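Local structure of 336aa long hypothetical dTDP-glucose 4,6-dehydratase (Pyrococcus horikoshii, 2HUN) at residues M12-I15 against G16-I20; E25-P28 against D29-V32; S138-E141 against N142-L145; P147-P150 against Y151-T154; L163-T166 against R167-L171. The protein probably works as an NAD-dependent dTDP-glucose 4,6-dehydratase, removing water from a nucleotide-activated sugar on a Rossmann-type domain. All blocks are in the same frame, centred on the assembly; numbering follows the deposited sequence.

Contact 1 of 5, residues M12-I15 against G16-I20; sequences MGFI and GSNFI. With NAD (nicotinamide-adenine-dinucleotide), chain C.
G13 and S17 are joined by the first backbone bond of a helix: G13 stands at the N-cap, and its O takes the amide of S17 N at 2.9 Å. Two residues on, F19 N reaches I15 O at 2.9 Å, while between them the bond from N18 N to F14 O is stretched to 3.3 Å and weak. The carbonyl of F14 has a second donor in compensation. N18 ND2 lies 2.9 Å from F14 O, coming from above the carbonyl plane, and the same nitrogen is held by P184 O. The amide is thereby fixed beside the F14 ring, their planes 82° apart, with ND2 approaching the ring obliquely, 3.5 Å from F14 CE1. S17 OG also comes within hydrogen-bonding distance of G13 O, though G11 O competes for its proton. On the cofactor side two amides at the start of the helix are in use: F14 N points almost straight at O2A of NAD (3.1 Å, 176°), and I15 N meets O2N at 3.0 Å. With CG1 anti to its carbonyl carbon (chi1 -58°), I15 sends CD1 to within 3.6 Å of NAD C2N on the nicotinamide ring. At G13 the absence of a side chain matters, since a beta carbon there would collide with O5B of the cofactor. Amides at a helix N-terminus gripping both phosphates, on a turn carrying G11, G13 and G16, match the glycine-rich GxGxxG motif of the first beta-alpha-beta unit in a Rossmann fold.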
# COMPACT_ATOMS: atom_id res chain seq x y z
N MET A 12 -12.35 -20.91 -5.10
CA MET A 12 -13.76 -21.16 -5.43
C MET A 12 -14.37 -19.98 -6.18
O MET A 12 -15.58 -19.96 -6.43
CB MET A 12 -14.56 -21.44 -4.16
CG MET A 12 -15.69 -22.44 -4.37
SD MET A 12 -15.03 -24.08 -4.78
CE MET A 12 -14.91 -24.78 -3.09
N GLY A 13 -13.54 -19.00 -6.52
CA GLY A 13 -14.01 -17.83 -7.24
C GLY A 13 -13.84 -17.94 -8.74
O GLY A 13 -13.42 -18.98 -9.26
N PHE A 14 -14.14 -16.86 -9.45
CA PHE A 14 -14.06 -16.81 -10.91
C PHE A 14 -12.70 -17.21 -11.48
O PHE A 14 -12.57 -18.24 -12.14
CB PHE A 14 -14.45 -15.40 -11.37
CG PHE A 14 -14.17 -15.11 -12.83
CD1 PHE A 14 -14.33 -16.08 -13.80
CD2 PHE A 14 -13.80 -13.83 -13.23
CE1 PHE A 14 -14.12 -15.78 -15.16
CE2 PHE A 14 -13.59 -13.52 -14.58
CZ PHE A 14 -13.75 -14.51 -15.55
N ILE A 15 -11.68 -16.39 -11.23
CA ILE A 15 -10.35 -16.67 -11.75
C ILE A 15 -9.69 -17.86 -11.06
O ILE A 15 -9.00 -18.65 -11.71
CB ILE A 15 -9.44 -15.42 -11.62
CG1 ILE A 15 -10.09 -14.25 -12.36
CG2 ILE A 15 -8.06 -15.71 -12.20
CD1 ILE A 15 -9.37 -12.92 -12.18
N GLY A 16 -9.90 -17.99 -9.75
CA GLY A 16 -9.32 -19.09 -9.02
C GLY A 16 -9.74 -20.44 -9.58
O GLY A 16 -8.90 -21.32 -9.79
N SER A 17 -11.03 -20.61 -9.83
CA SER A 17 -11.55 -21.86 -10.39
C SER A 17 -10.96 -22.13 -11.76
O SER A 17 -10.56 -23.26 -12.05
CB SER A 17 -13.08 -21.81 -10.49
OG SER A 17 -13.66 -21.90 -9.21
N ASN A 18 -10.93 -21.12 -12.61
CA ASN A 18 -10.35 -21.29 -13.93
C ASN A 18 -8.88 -21.72 -13.81
O ASN A 18 -8.42 -22.57 -14.56
CB ASN A 18 -10.45 -19.98 -14.72
CG ASN A 18 -11.78 -19.85 -15.45
OD1 ASN A 18 -12.02 -20.52 -16.44
ND2 ASN A 18 -12.64 -18.97 -14.96
N PHE A 19 -8.16 -21.12 -12.87
CA PHE A 19 -6.76 -21.44 -12.66
C PHE A 19 -6.60 -22.91 -12.25
O PHE A 19 -5.83 -23.65 -12.86
CB PHE A 19 -6.16 -20.55 -11.56
CG PHE A 19 -4.69 -20.78 -11.32
CD1 PHE A 19 -3.73 -20.34 -12.23
CD2 PHE A 19 -4.26 -21.47 -10.19
CE1 PHE A 19 -2.38 -20.58 -12.02
CE2 PHE A 19 -2.91 -21.72 -9.97
CZ PHE A 19 -1.96 -21.27 -10.89
N ILE A 20 -7.33 -23.31 -11.22
CA ILE A 20 -7.27 -24.68 -10.73
C ILE A 20 -7.58 -25.73 -11.81
O ILE A 20 -6.84 -26.70 -11.95
CB ILE A 20 -8.23 -24.88 -9.53
CG1 ILE A 20 -7.72 -24.05 -8.34
CG2 ILE A 20 -8.33 -26.37 -9.18
CD1 ILE A 20 -8.60 -24.09 -7.10
PA NAD C . -14.26 -13.48 -6.91
O1A NAD C . -15.00 -12.48 -6.13
O2A NAD C . -14.96 -14.24 -7.98
O5B NAD C . -13.69 -14.56 -5.87
C5B NAD C . -12.88 -14.22 -4.73
C4B NAD C . -12.70 -15.55 -3.99
O4B NAD C . -11.86 -15.37 -2.84
C3B NAD C . -14.07 -16.10 -3.48
O3B NAD C . -14.18 -17.50 -3.77
C2B NAD C . -14.04 -15.74 -1.98
O2B NAD C . -14.83 -16.55 -1.11
C1B NAD C . -12.54 -15.80 -1.66
N9A NAD C . -12.13 -14.95 -0.53
C8A NAD C . -12.34 -13.63 -0.35
N7A NAD C . -11.80 -13.26 0.81
C5A NAD C . -11.24 -14.32 1.38
C6A NAD C . -10.53 -14.55 2.59
N6A NAD C . -10.28 -13.60 3.48
N1A NAD C . -10.08 -15.87 2.84
C2A NAD C . -10.34 -16.89 1.91
N3A NAD C . -11.01 -16.67 0.77
C4A NAD C . -11.44 -15.41 0.52
O3 NAD C . -13.15 -12.63 -7.67
PN NAD C . -12.01 -12.91 -8.73
O1N NAD C . -12.41 -12.02 -9.86
O2N NAD C . -11.92 -14.35 -9.08
O5D NAD C . -10.68 -12.26 -8.09
C5D NAD C . -9.47 -12.98 -7.86
C4D NAD C . -8.31 -11.97 -7.67
O4D NAD C . -7.99 -11.32 -8.92
C3D NAD C . -8.65 -10.87 -6.65
O3D NAD C . -7.49 -10.67 -5.80
C2D NAD C . -8.95 -9.63 -7.53
O2D NAD C . -8.62 -8.43 -6.83
C1D NAD C . -8.07 -9.90 -8.74
N1N NAD C . -8.54 -9.29 -10.01
C2N NAD C . -9.74 -9.72 -10.67
C3N NAD C . -10.11 -9.10 -11.87
C7N NAD C . -11.39 -9.52 -12.64
O7N NAD C . -11.57 -9.06 -13.78
N7N NAD C . -12.24 -10.36 -12.08
C4N NAD C . -9.31 -8.06 -12.42
C5N NAD C . -8.14 -7.66 -11.75
C6N NAD C . -7.74 -8.26 -10.55

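Contact 2 of 5, residues E25-P28 against D29-V32; sequences EKHP and DWEV
H27 O receives the amide of W30 N at 3.1 Å, an almost straight bond (162°) although the donor stands well above the carbonyl plane. This closes a type I beta turn over P28 and D29, and the proline, whose ring restricts phi, fits the first corner. Within the turn the two aromatic side chains lie alongside each other and point the same way, each with CG anti to its own carbonyl carbon (chi1 -60° for H27 and -76° for W30). The imidazole stacks face to face on the six-membered ring of the indole, centroids 3.8 Å apart and planes nearly parallel. Nearer the backbone, H27 CB sits 3.3 Å from the centroid of the five-membered ring of W30, a CH-pi contact over the face. K26 CB approaches the other face of the imidazole. Here the beta-alpha-beta unit turns its corner, the chain leaving helix 14-26 and entering strand 31-36. W30 also packs on I23 of that helix, on L6 of strand 5-9 and on L231 and L232 of helix 220-233. An alanine at W30 would take away the whole indole surface, and the imidazole of H27 would probably lose its stacking partner while a gap opened between the two helices and the sheet. At its far end H27 NE2 is hydrogen-bonded to E228 OE2, which helps to fix the ring's rotation and may favour a protonated imidazole.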
# COMPACT_ATOMS: atom_id res chain seq x y z
N GLU A 25 -5.29 -29.77 -15.25
CA GLU A 25 -5.40 -30.34 -16.58
C GLU A 25 -4.05 -30.39 -17.28
O GLU A 25 -3.72 -31.37 -17.94
CB GLU A 25 -6.39 -29.53 -17.41
CG GLU A 25 -6.73 -30.14 -18.74
CD GLU A 25 -7.96 -29.51 -19.37
OE1 GLU A 25 -9.00 -29.43 -18.67
OE2 GLU A 25 -7.88 -29.09 -20.54
N LYS A 26 -3.26 -29.33 -17.13
CA LYS A 26 -1.94 -29.25 -17.78
C LYS A 26 -0.81 -29.97 -17.04
O LYS A 26 0.20 -30.32 -17.65
CB LYS A 26 -1.54 -27.79 -17.98
CG LYS A 26 -1.98 -27.21 -19.32
CD LYS A 26 -3.49 -27.29 -19.50
CE LYS A 26 -3.88 -26.86 -20.91
NZ LYS A 26 -3.23 -27.72 -21.93
N HIS A 27 -0.97 -30.19 -15.74
CA HIS A 27 0.07 -30.83 -14.96
C HIS A 27 -0.44 -32.07 -14.22
O HIS A 27 -0.88 -31.98 -13.08
CB HIS A 27 0.65 -29.83 -13.96
CG HIS A 27 1.25 -28.62 -14.61
ND1 HIS A 27 2.43 -28.67 -15.32
CD2 HIS A 27 0.83 -27.34 -14.66
CE1 HIS A 27 2.71 -27.46 -15.78
NE2 HIS A 27 1.76 -26.64 -15.40
N PRO A 28 -0.37 -33.25 -14.87
CA PRO A 28 -0.82 -34.54 -14.33
C PRO A 28 -0.34 -34.86 -12.91
O PRO A 28 -1.07 -35.47 -12.14
CB PRO A 28 -0.28 -35.55 -15.33
CG PRO A 28 -0.17 -34.78 -16.60
CD PRO A 28 0.29 -33.42 -16.18
N ASP A 29 0.88 -34.46 -12.58
CA ASP A 29 1.44 -34.76 -11.27
C ASP A 29 1.38 -33.67 -10.21
O ASP A 29 1.86 -33.85 -9.09
CB ASP A 29 2.90 -35.22 -11.42
CG ASP A 29 3.00 -36.61 -12.01
OD1 ASP A 29 2.37 -37.54 -11.46
OD2 ASP A 29 3.71 -36.79 -13.02
N TRP A 30 0.78 -32.54 -10.56
CA TRP A 30 0.66 -31.45 -9.60
C TRP A 30 -0.53 -31.68 -8.69
O TRP A 30 -1.44 -32.44 -9.02
CB TRP A 30 0.49 -30.12 -10.33
CG TRP A 30 1.75 -29.57 -10.94
CD1 TRP A 30 2.79 -30.28 -11.47
CD2 TRP A 30 2.06 -28.19 -11.15
NE1 TRP A 30 3.72 -29.43 -12.01
CE2 TRP A 30 3.30 -28.14 -11.83
CE3 TRP A 30 1.40 -26.99 -10.84
CZ2 TRP A 30 3.90 -26.93 -12.20
CZ3 TRP A 30 2.00 -25.79 -11.22
CH2 TRP A 30 3.24 -25.77 -11.89
N GLU A 31 -0.53 -31.02 -7.53
CA GLU A 31 -1.61 -31.14 -6.57
C GLU A 31 -2.07 -29.76 -6.13
O GLU A 31 -1.27 -28.82 -6.05
CB GLU A 31 -1.16 -31.94 -5.35
CG GLU A 31 -0.90 -33.41 -5.63
CD GLU A 31 -0.41 -34.14 -4.39
OE1 GLU A 31 -1.10 -34.07 -3.35
OE2 GLU A 31 0.66 -34.78 -4.46
N VAL A 32 -3.35 -29.64 -5.83
CA VAL A 32 -3.90 -28.37 -5.40
C VAL A 32 -4.73 -28.43 -4.12
O VAL A 32 -5.55 -29.33 -3.93
CB VAL A 32 -4.80 -27.77 -6.50
CG1 VAL A 32 -5.58 -26.59 -5.94
CG2 VAL A 32 -3.94 -27.33 -7.69

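Contact 3 of 5, residues S138-E141 against N142-L145; sequences SFTE and NDRL
The F139 ring overlaps the guanidinium of R144, its CE1 lying 3.5 Å above the guanidinium plane and toward the rim of the group. The two planes are inclined at 39°, so the contact is tilted, with CE1 3.7 Å from R144 NH1. To bring the guanidinium back over the ring, the arginine bends at its second torsion after a first one (chi1 81°) that wedges CG between the backbone N and the carbonyl carbon. R144 NH1 is held as well by Y131 O, and the Y131 ring lies nearly parallel to that of F139. At the edge of the F139 ring, near its plane, comes D143 OD2. This oxygen accepts T140 N at 2.8 Å, from above the carboxylate plane, and a water that bridges to S138 O. Two turns overlap here: D143 N bonds T140 O at 3.1 Å in a type I beta turn, and T140 OG1 accepts N142 N at 3.0 Å in an ST turn. The segment belongs to the loop between strand 121-127 and helix 150-168, at the dimer interface, where R144 packs on D143 of the second subunit. Were D143 an alanine, T140 N and the bridging water would probably be left without their acceptor, and the loop would be tied less firmly across its base. A second water donates to both E141 O and D143 O, bridging the two carbonyls along the turn, while E141 OE2 accepts N241 N.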
# COMPACT_ATOMS: atom_id res chain seq x y z
N SER A 138 -0.23 4.37 -20.75
CA SER A 138 -0.42 3.21 -19.89
C SER A 138 0.60 3.20 -18.76
O SER A 138 1.73 3.64 -18.94
CB SER A 138 -0.27 1.92 -20.70
OG SER A 138 -1.23 1.83 -21.73
N PHE A 139 0.19 2.68 -17.61
CA PHE A 139 1.04 2.61 -16.43
C PHE A 139 2.01 1.43 -16.47
O PHE A 139 1.65 0.32 -16.87
CB PHE A 139 0.18 2.47 -15.16
CG PHE A 139 -0.59 3.72 -14.80
CD1 PHE A 139 0.08 4.86 -14.36
CD2 PHE A 139 -1.98 3.75 -14.87
CE1 PHE A 139 -0.62 6.00 -13.99
CE2 PHE A 139 -2.70 4.89 -14.50
CZ PHE A 139 -2.02 6.02 -14.07
N THR A 140 3.25 1.67 -16.05
CA THR A 140 4.23 0.60 -16.00
C THR A 140 4.35 0.25 -14.53
O THR A 140 3.85 0.98 -13.67
CB THR A 140 5.62 1.02 -16.51
OG1 THR A 140 6.28 1.77 -15.49
CG2 THR A 140 5.51 1.86 -17.77
N GLU A 141 5.01 -0.86 -14.24
CA GLU A 141 5.20 -1.30 -12.86
C GLU A 141 6.07 -0.33 -12.08
O GLU A 141 6.20 -0.44 -10.86
CB GLU A 141 5.82 -2.71 -12.84
CG GLU A 141 5.00 -3.78 -13.56
CD GLU A 141 5.23 -3.81 -15.07
OE1 GLU A 141 5.91 -2.92 -15.61
OE2 GLU A 141 4.72 -4.74 -15.73
N ASN A 142 6.68 0.65 -12.77
CA ASN A 142 7.51 1.63 -12.06
C ASN A 142 6.78 2.92 -11.71
O ASN A 142 7.37 3.84 -11.14
CB ASN A 142 8.77 1.96 -12.87
CG ASN A 142 9.74 0.79 -12.93
OD1 ASN A 142 9.89 0.05 -11.96
ND2 ASN A 142 10.43 0.64 -14.06
N ASP A 143 5.49 3.00 -12.03
CA ASP A 143 4.70 4.20 -11.73
C ASP A 143 4.05 4.11 -10.36
O ASP A 143 3.78 3.03 -9.86
CB ASP A 143 3.62 4.41 -12.79
CG ASP A 143 4.20 4.72 -14.16
OD1 ASP A 143 5.20 5.44 -14.21
OD2 ASP A 143 3.64 4.25 -15.17
N ARG A 144 3.81 5.27 -9.75
CA ARG A 144 3.19 5.34 -8.44
C ARG A 144 1.78 4.78 -8.53
O ARG A 144 1.22 4.65 -9.61
CB ARG A 144 3.09 6.80 -7.96
CG ARG A 144 1.89 7.59 -8.55
CD ARG A 144 1.98 7.76 -10.07
NE ARG A 144 0.82 8.46 -10.62
CZ ARG A 144 -0.40 7.94 -10.76
NH1 ARG A 144 -0.64 6.68 -10.40
NH2 ARG A 144 -1.39 8.68 -11.25
N LEU A 145 1.21 4.46 -7.38
CA LEU A 145 -0.15 3.96 -7.34
C LEU A 145 -1.03 5.14 -6.94
O LEU A 145 -0.55 6.12 -6.36
CB LEU A 145 -0.28 2.83 -6.31
CG LEU A 145 0.64 1.62 -6.51
CD1 LEU A 145 0.28 0.53 -5.52
CD2 LEU A 145 0.53 1.10 -7.92
O HOH W 1 3.70 5.33 -17.70
O HOH W 2 3.88 0.15 -9.34

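Contact 4 of 5, residues P147-P150 against Y151-T154; sequences PSSP and YSAT. With NAD (nicotinamide-adenine-dinucleotide), chain C.
S149 and S152 turn their hydroxyls into the same position, OG between the backbone N and the carbonyl carbon (chi1 72° and 60°), and each thereby meets the other's backbone amide. S152 N donates to S149 OG at 3.2 Å in a nearly linear bond, and S149 N donates to S152 OG at the same distance. This reciprocal pair is a capping box, with S149 as N-cap of helix 150-168. S149 O next takes A153 N at 2.8 Å. P147 lies over the cap, CB close to S152 OG and CG 3.9 Å from A153 CB. A water joins S148 N to S152 OG. Further along, P150 O accepts T154 N, and T154 OG1 approaches it at 2.8 Å, though Y151 O is also within reach of the threonine proton; N102 ND2 bonds this hydroxyl too. With CG anti to its backbone N, Y151 carries its ring away from the cap to the cofactor, where OH is 2.7 Å from O2D of NAD, in the ring plane at the edge. Y151 and K155, both NAD-binding, match the YxxxK pattern of short-chain dehydrogenases. The helix start is wedged between several parts of the fold: P150 and Y151 rest on helix 88-93, Y151 and T154 on helix 96-116, and P147 and A153 on M160 of the second subunit, whose T168 OG1 bonds S148 O.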
# COMPACT_ATOMS: atom_id res chain seq x y z
N PRO A 147 -4.87 4.59 -5.84
CA PRO A 147 -6.17 3.92 -5.66
C PRO A 147 -7.28 4.92 -5.37
O PRO A 147 -7.09 5.86 -4.61
CB PRO A 147 -5.91 2.99 -4.48
CG PRO A 147 -4.91 3.78 -3.65
CD PRO A 147 -3.96 4.28 -4.72
N SER A 148 -8.44 4.73 -5.99
CA SER A 148 -9.56 5.65 -5.80
C SER A 148 -10.71 5.08 -4.98
O SER A 148 -11.74 5.72 -4.83
CB SER A 148 -10.10 6.14 -7.15
OG SER A 148 -10.70 5.08 -7.87
N SER A 149 -10.54 3.87 -4.45
CA SER A 149 -11.59 3.26 -3.63
C SER A 149 -10.95 2.44 -2.52
O SER A 149 -9.78 2.09 -2.60
CB SER A 149 -12.49 2.35 -4.48
OG SER A 149 -11.83 1.15 -4.86
N PRO A 150 -11.72 2.13 -1.46
CA PRO A 150 -11.14 1.34 -0.37
C PRO A 150 -10.70 -0.02 -0.90
O PRO A 150 -9.73 -0.61 -0.42
CB PRO A 150 -12.30 1.22 0.63
CG PRO A 150 -13.01 2.53 0.44
CD PRO A 150 -13.04 2.66 -1.08
N TYR A 151 -11.41 -0.52 -1.90
CA TYR A 151 -11.05 -1.79 -2.49
C TYR A 151 -9.65 -1.74 -3.10
O TYR A 151 -8.79 -2.55 -2.76
CB TYR A 151 -12.06 -2.20 -3.57
CG TYR A 151 -11.50 -3.22 -4.55
CD1 TYR A 151 -11.12 -4.49 -4.12
CD2 TYR A 151 -11.32 -2.90 -5.90
CE1 TYR A 151 -10.57 -5.43 -5.00
CE2 TYR A 151 -10.77 -3.83 -6.79
CZ TYR A 151 -10.40 -5.09 -6.34
OH TYR A 151 -9.87 -6.03 -7.21
N SER A 152 -9.43 -0.79 -4.00
CA SER A 152 -8.13 -0.69 -4.66
C SER A 152 -7.05 -0.20 -3.70
O SER A 152 -5.88 -0.53 -3.86
CB SER A 152 -8.22 0.21 -5.91
OG SER A 152 -8.62 1.54 -5.60
N ALA A 153 -7.44 0.56 -2.69
CA ALA A 153 -6.47 1.06 -1.72
C ALA A 153 -5.97 -0.10 -0.85
O ALA A 153 -4.79 -0.14 -0.46
CB ALA A 153 -7.09 2.14 -0.85
N THR A 154 -6.86 -1.04 -0.54
CA THR A 154 -6.48 -2.19 0.27
C THR A 154 -5.68 -3.18 -0.57
O THR A 154 -4.77 -3.84 -0.07
CB THR A 154 -7.71 -2.89 0.91
OG1 THR A 154 -8.67 -3.23 -0.11
CG2 THR A 154 -8.37 -1.95 1.91
PA NAD C . -14.26 -13.48 -6.91
O1A NAD C . -15.00 -12.48 -6.13
O2A NAD C . -14.96 -14.24 -7.98
O5B NAD C . -13.69 -14.56 -5.87
C5B NAD C . -12.88 -14.22 -4.73
C4B NAD C . -12.70 -15.55 -3.99
O4B NAD C . -11.86 -15.37 -2.84
C3B NAD C . -14.07 -16.10 -3.48
O3B NAD C . -14.18 -17.50 -3.77
C2B NAD C . -14.04 -15.74 -1.98
O2B NAD C . -14.83 -16.55 -1.11
C1B NAD C . -12.54 -15.80 -1.66
N9A NAD C . -12.13 -14.95 -0.53
C8A NAD C . -12.34 -13.63 -0.35
N7A NAD C . -11.80 -13.26 0.81
C5A NAD C . -11.24 -14.32 1.38
C6A NAD C . -10.53 -14.55 2.59
N6A NAD C . -10.28 -13.60 3.48
N1A NAD C . -10.08 -15.87 2.84
C2A NAD C . -10.34 -16.89 1.91
N3A NAD C . -11.01 -16.67 0.77
C4A NAD C . -11.44 -15.41 0.52
O3 NAD C . -13.15 -12.63 -7.67
PN NAD C . -12.01 -12.91 -8.73
O1N NAD C . -12.41 -12.02 -9.86
O2N NAD C . -11.92 -14.35 -9.08
O5D NAD C . -10.68 -12.26 -8.09
C5D NAD C . -9.47 -12.98 -7.86
C4D NAD C . -8.31 -11.97 -7.67
O4D NAD C . -7.99 -11.32 -8.92
C3D NAD C . -8.65 -10.87 -6.65
O3D NAD C . -7.49 -10.67 -5.80
C2D NAD C . -8.95 -9.63 -7.53
O2D NAD C . -8.62 -8.43 -6.83
C1D NAD C . -8.07 -9.90 -8.74
N1N NAD C . -8.54 -9.29 -10.01
C2N NAD C . -9.74 -9.72 -10.67
C3N NAD C . -10.11 -9.10 -11.87
C7N NAD C . -11.39 -9.52 -12.64
O7N NAD C . -11.57 -9.06 -13.78
N7N NAD C . -12.24 -10.36 -12.08
C4N NAD C . -9.31 -8.06 -12.42
C5N NAD C . -8.14 -7.66 -11.75
C6N NAD C . -7.74 -8.26 -10.55
O HOH W 3 -8.72 2.88 -7.94

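Contact 5 of 5, residues L163-T166 against R167-L171; sequences LGWT and RTYNL
W165 and Y169, one turn apart, mark the C-terminal end of helix 150-168, which finishes with the 6-to-1 bond and the left-handed residue that it shares with the Schellman motif. The packed side is formed by W165, T166, Y169 and L171. Y169 N meets W165 O at 2.9 Å as the last regular helical bond; then N170, with positive phi, turns the chain back so that L171 N reaches T166 O at 2.9 Å, in the carbonyl plane on a lone pair. L171 is folded in against the helix, its CD1 4.2 Å from W165 CB. The two aromatic side chains run alongside each other, their ring planes 54° apart, and Y169 CE2 stands over the indole face 3.6 Å from W165 CD1. An unusual first torsion (chi1 -100°) turns the indole of W165 so that NE1 reaches E111 on helix 96-116. T168 CG2 covers the centre of the Y169 ring. T168 N donates to G164 O; T168 OG1 is also within reach of that oxygen, but S148 O of the second subunit competes for its proton. Y169 OH bonds I92 O of the second subunit. Matters are looser on the other side. R167 N has just a weak 3.4 Å bond to L163 O; the extended side chain of R167 lays CG and CD along that carbonyl, with R237 nearby, and its NE is buried there with no partner in the model. N170 is exposed, its CB pointing away from the helix. Close by, one water donates to both L171 O (2.8 Å) and, more distantly, T166 O (3.3 Å).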
# COMPACT_ATOMS: atom_id res chain seq x y z
N LEU A 163 5.98 -6.59 -1.14
CA LEU A 163 7.29 -6.09 -1.56
C LEU A 163 8.24 -6.02 -0.36
O LEU A 163 9.39 -6.44 -0.43
CB LEU A 163 7.14 -4.70 -2.19
CG LEU A 163 6.40 -4.64 -3.54
CD1 LEU A 163 6.24 -3.19 -3.99
CD2 LEU A 163 7.18 -5.43 -4.58
N GLY A 164 7.73 -5.50 0.76
CA GLY A 164 8.53 -5.37 1.96
C GLY A 164 8.96 -6.67 2.59
O GLY A 164 10.14 -6.85 2.92
N TRP A 165 8.01 -7.58 2.79
CA TRP A 165 8.30 -8.88 3.39
C TRP A 165 9.27 -9.70 2.53
O TRP A 165 10.15 -10.38 3.04
CB TRP A 165 7.00 -9.67 3.59
CG TRP A 165 6.47 -9.63 5.01
CD1 TRP A 165 6.38 -10.68 5.87
CD2 TRP A 165 5.93 -8.49 5.70
NE1 TRP A 165 5.81 -10.28 7.06
CE2 TRP A 165 5.52 -8.94 6.98
CE3 TRP A 165 5.74 -7.14 5.37
CZ2 TRP A 165 4.94 -8.09 7.92
CZ3 TRP A 165 5.16 -6.30 6.31
CH2 TRP A 165 4.77 -6.77 7.57
N THR A 166 9.11 -9.61 1.21
CA THR A 166 9.96 -10.34 0.29
C THR A 166 11.44 -9.98 0.48
O THR A 166 12.30 -10.86 0.51
CB THR A 166 9.55 -10.04 -1.17
OG1 THR A 166 8.24 -10.58 -1.42
CG2 THR A 166 10.54 -10.67 -2.15
N ARG A 167 11.72 -8.69 0.62
CA ARG A 167 13.09 -8.21 0.82
C ARG A 167 13.57 -8.43 2.25
O ARG A 167 14.73 -8.77 2.48
CB ARG A 167 13.18 -6.73 0.44
CG ARG A 167 13.08 -6.49 -1.06
CD ARG A 167 12.71 -5.06 -1.42
NE ARG A 167 12.66 -4.89 -2.87
CZ ARG A 167 13.73 -4.77 -3.65
NH1 ARG A 167 14.94 -4.80 -3.11
NH2 ARG A 167 13.59 -4.64 -4.96
N THR A 168 12.67 -8.24 3.21
CA THR A 168 13.03 -8.42 4.60
C THR A 168 13.44 -9.86 4.92
O THR A 168 14.47 -10.08 5.56
CB THR A 168 11.87 -8.05 5.54
OG1 THR A 168 11.57 -6.66 5.38
CG2 THR A 168 12.25 -8.32 6.98
N TYR A 169 12.64 -10.82 4.47
CA TYR A 169 12.90 -12.23 4.75
C TYR A 169 13.37 -13.06 3.57
O TYR A 169 13.31 -14.29 3.60
CB TYR A 169 11.63 -12.83 5.35
CG TYR A 169 11.13 -12.07 6.56
CD1 TYR A 169 11.81 -12.13 7.77
CD2 TYR A 169 10.01 -11.25 6.47
CE1 TYR A 169 11.39 -11.39 8.87
CE2 TYR A 169 9.57 -10.50 7.57
CZ TYR A 169 10.27 -10.58 8.76
OH TYR A 169 9.86 -9.83 9.85
N ASN A 170 13.86 -12.39 2.53
CA ASN A 170 14.36 -13.07 1.34
C ASN A 170 13.42 -14.12 0.78
O ASN A 170 13.83 -15.25 0.51
CB ASN A 170 15.72 -13.70 1.63
CG ASN A 170 16.80 -12.67 1.87
OD1 ASN A 170 17.06 -11.83 1.01
ND2 ASN A 170 17.42 -12.72 3.04
N LEU A 171 12.17 -13.74 0.59
CA LEU A 171 11.18 -14.65 0.05
C LEU A 171 11.31 -14.76 -1.47
O LEU A 171 12.03 -13.98 -2.10
CB LEU A 171 9.78 -14.16 0.41
CG LEU A 171 9.54 -13.89 1.90
CD1 LEU A 171 8.10 -13.48 2.11
CD2 LEU A 171 9.86 -15.13 2.72
O HOH W 4 14.10 -12.13 -1.93

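Followed from the N terminus, the five contacts stand strictly in series; each joins adjoining segments, and none nests in or crosses another. Contact 1 opens helix 14-26 and contact 2 closes the turn from its end into strand 31-36, the two touching where I20 CD1 lies 4.1 Å from V32 CG1. Contact 3 folds the loop beyond strand 121-127, and that loop runs on into contact 4, which starts helix 150-168; contact 5 ends the same helix ahead of strand 172-182. NAD bridges contacts 1 and 4, whose nearest atoms are about 9 Å apart. Contacts 3, 4 and 5 all face the second subunit, contact 5 of one copy meeting contact 4 of the other.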